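PDB 3GRF: ornithine carbamoyltransferase from Giardia intestinalis, which probably transfers the carbamoyl group of carbamoyl phosphate to ornithine, or runs the reverse reaction in arginine degradation. Local coordinates for residues A[283-287]-A[288-292]. Residues are numbered along the deposited sequence; the frame is centred on the assembly and turned at random.
Sequences LPATR and GEEQT
Gly288 and Glu289 follow Thr286 and Arg287 round a type I beta turn, in the loop between strand 278-281 and helix 293-296 of the Asp/Orn-binding domain. The turn is closed by Glu289 N, which donates to Thr286 O at 2.9 Å; the bond is nearly straight (167°) but meets the oxygen from above the carbonyl plane. The side chain of Glu289 runs extended beyond CG and passes obliquely over the Thr286 methyl, with Glu289 CG 3.5 Å from Thr286 CG2. A chi1 of -51° sets Thr286 OG1 beside the backbone N, which puts CG2 anti to that N and against Glu289.

Glu290 bends at chi2, which turns its carboxylate back to the backbone of Ala285 and Thr286. Its OE1 accepts Thr286 N at 2.8 Å, on the syn side and 30° out of the carboxylate plane, and lies 3.4 Å from Ala285 CA. A water bridges Thr286 OG1 (2.7 Å) and Pro284 O, with at most a weak bond to Glu290 OE1; it cannot serve every acceptor around it at once. Leu283 and Pro284, joined by a cis peptide bond, probably correspond to the Leu-Pro of the HCLP motif in related ornithine transcarbamoylases. Trp243 and Thr240 pack on Glu290.

Gln291 folds inward beside it, OE1 3.9 Å from Ala285 CB, with Ile296 and Phe279 against its side chain. Thr292 is the N-cap residue of helix 293-296. The Arg287 guanidinium is held by salt bridges, NH1 to Asp297 and NH2 to Asp92 of a neighbouring subunit.

Buried Glu290 thus satisfies the Thr286 N-H and ties the turn to the residues before it, whereas Gln291 OE1 is buried without any polar partner.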
loop_
_atom_site.group_PDB
_atom_site.type_symbol
_atom_site.label_atom_id
_atom_site.label_comp_id
_atom_site.label_asym_id
_atom_site.label_seq_id
_atom_site.Cartn_x
_atom_site.Cartn_y
_atom_site.Cartn_z
ATOM N N LEU A 283 12.529 -18.271 10.739
ATOM C CA LEU A 283 13.291 -17.079 10.275
ATOM C C LEU A 283 12.926 -15.790 11.039
ATOM O O LEU A 283 11.881 -15.725 11.659
ATOM C CB LEU A 283 13.209 -16.866 8.748
ATOM C CG LEU A 283 13.653 -18.024 7.831
ATOM C CD1 LEU A 283 13.405 -17.734 6.337
ATOM C CD2 LEU A 283 15.117 -18.423 8.102
ATOM N N PRO A 284 13.809 -14.772 11.031
ATOM C CA PRO A 284 15.167 -14.676 10.471
ATOM C C PRO A 284 16.166 -15.664 11.091
ATOM O O PRO A 284 16.166 -15.875 12.319
ATOM C CB PRO A 284 15.570 -13.234 10.797
ATOM C CG PRO A 284 14.738 -12.883 11.969
ATOM C CD PRO A 284 13.420 -13.511 11.685
ATOM N N ALA A 285 16.974 -16.286 10.233
ATOM C CA ALA A 285 18.038 -17.205 10.646
ATOM C C ALA A 285 19.359 -16.471 10.899
ATOM O O ALA A 285 19.797 -15.668 10.069
ATOM C CB ALA A 285 18.252 -18.275 9.579
ATOM N N THR A 286 19.994 -16.761 12.035
ATOM C CA THR A 286 21.374 -16.340 12.289
ATOM C C THR A 286 22.308 -17.554 12.356
ATOM O O THR A 286 22.337 -18.301 13.350
ATOM C CB THR A 286 21.479 -15.488 13.573
ATOM O OG1 THR A 286 20.510 -14.444 13.507
ATOM C CG2 THR A 286 22.856 -14.869 13.718
ATOM N N ARG A 287 23.086 -17.709 11.291
ATOM C CA ARG A 287 23.840 -18.939 11.001
ATOM C C ARG A 287 24.793 -19.458 12.032
ATOM O O ARG A 287 25.182 -20.615 11.927
ATOM C CB ARG A 287 24.599 -18.840 9.690
ATOM C CG ARG A 287 23.738 -19.152 8.490
ATOM C CD ARG A 287 23.490 -17.917 7.650
ATOM N NE ARG A 287 22.252 -17.975 6.853
ATOM C CZ ARG A 287 21.965 -18.967 6.017
ATOM N NH1 ARG A 287 22.811 -19.988 5.893
ATOM N NH2 ARG A 287 20.840 -18.954 5.329
ATOM N N GLY A 288 25.225 -18.653 12.991
ATOM C CA GLY A 288 26.084 -19.207 14.058
ATOM C C GLY A 288 25.507 -19.084 15.451
ATOM O O GLY A 288 26.243 -19.210 16.442
ATOM N N GLU A 289 24.201 -18.809 15.533
ATOM C CA GLU A 289 23.505 -18.761 16.823
ATOM C C GLU A 289 22.639 -19.994 17.020
ATOM O O GLU A 289 23.147 -21.022 17.434
ATOM C CB GLU A 289 22.750 -17.437 16.984
ATOM C CG GLU A 289 23.723 -16.256 16.859
ATOM C CD GLU A 289 23.192 -14.942 17.397
ATOM O OE1 GLU A 289 21.955 -14.842 17.590
ATOM O OE2 GLU A 289 24.022 -14.015 17.633
ATOM N N GLU A 290 21.357 -19.919 16.686
ATOM C CA GLU A 290 20.434 -21.028 16.979
ATOM C C GLU A 290 20.767 -22.288 16.170
ATOM O O GLU A 290 20.434 -23.415 16.583
ATOM C CB GLU A 290 18.979 -20.592 16.773
ATOM C CG GLU A 290 18.607 -20.262 15.325
ATOM C CD GLU A 290 18.896 -18.828 14.912
ATOM O OE1 GLU A 290 18.589 -18.474 13.760
ATOM O OE2 GLU A 290 19.395 -18.027 15.724
ATOM N N GLN A 291 21.455 -22.105 15.041
ATOM C CA GLN A 291 21.989 -23.264 14.301
ATOM C C GLN A 291 23.258 -22.940 13.511
ATOM O O GLN A 291 23.561 -21.778 13.309
ATOM C CB GLN A 291 20.931 -23.875 13.399
ATOM C CG GLN A 291 19.856 -22.875 12.986
ATOM C CD GLN A 291 20.291 -22.100 11.832
ATOM O OE1 GLN A 291 20.210 -20.865 11.790
ATOM N NE2 GLN A 291 20.832 -22.813 10.878
ATOM N N THR A 292 24.007 -23.972 13.120
ATOM C CA THR A 292 25.164 -23.806 12.251
ATOM C C THR A 292 24.744 -23.639 10.819
ATOM O O THR A 292 23.650 -24.049 10.452
ATOM C CB THR A 292 26.170 -24.971 12.364
ATOM O OG1 THR A 292 25.590 -26.195 11.894
ATOM C CG2 THR A 292 26.652 -25.158 13.806
HETATM O O HOH W 1 18.076 -15.242 14.298
#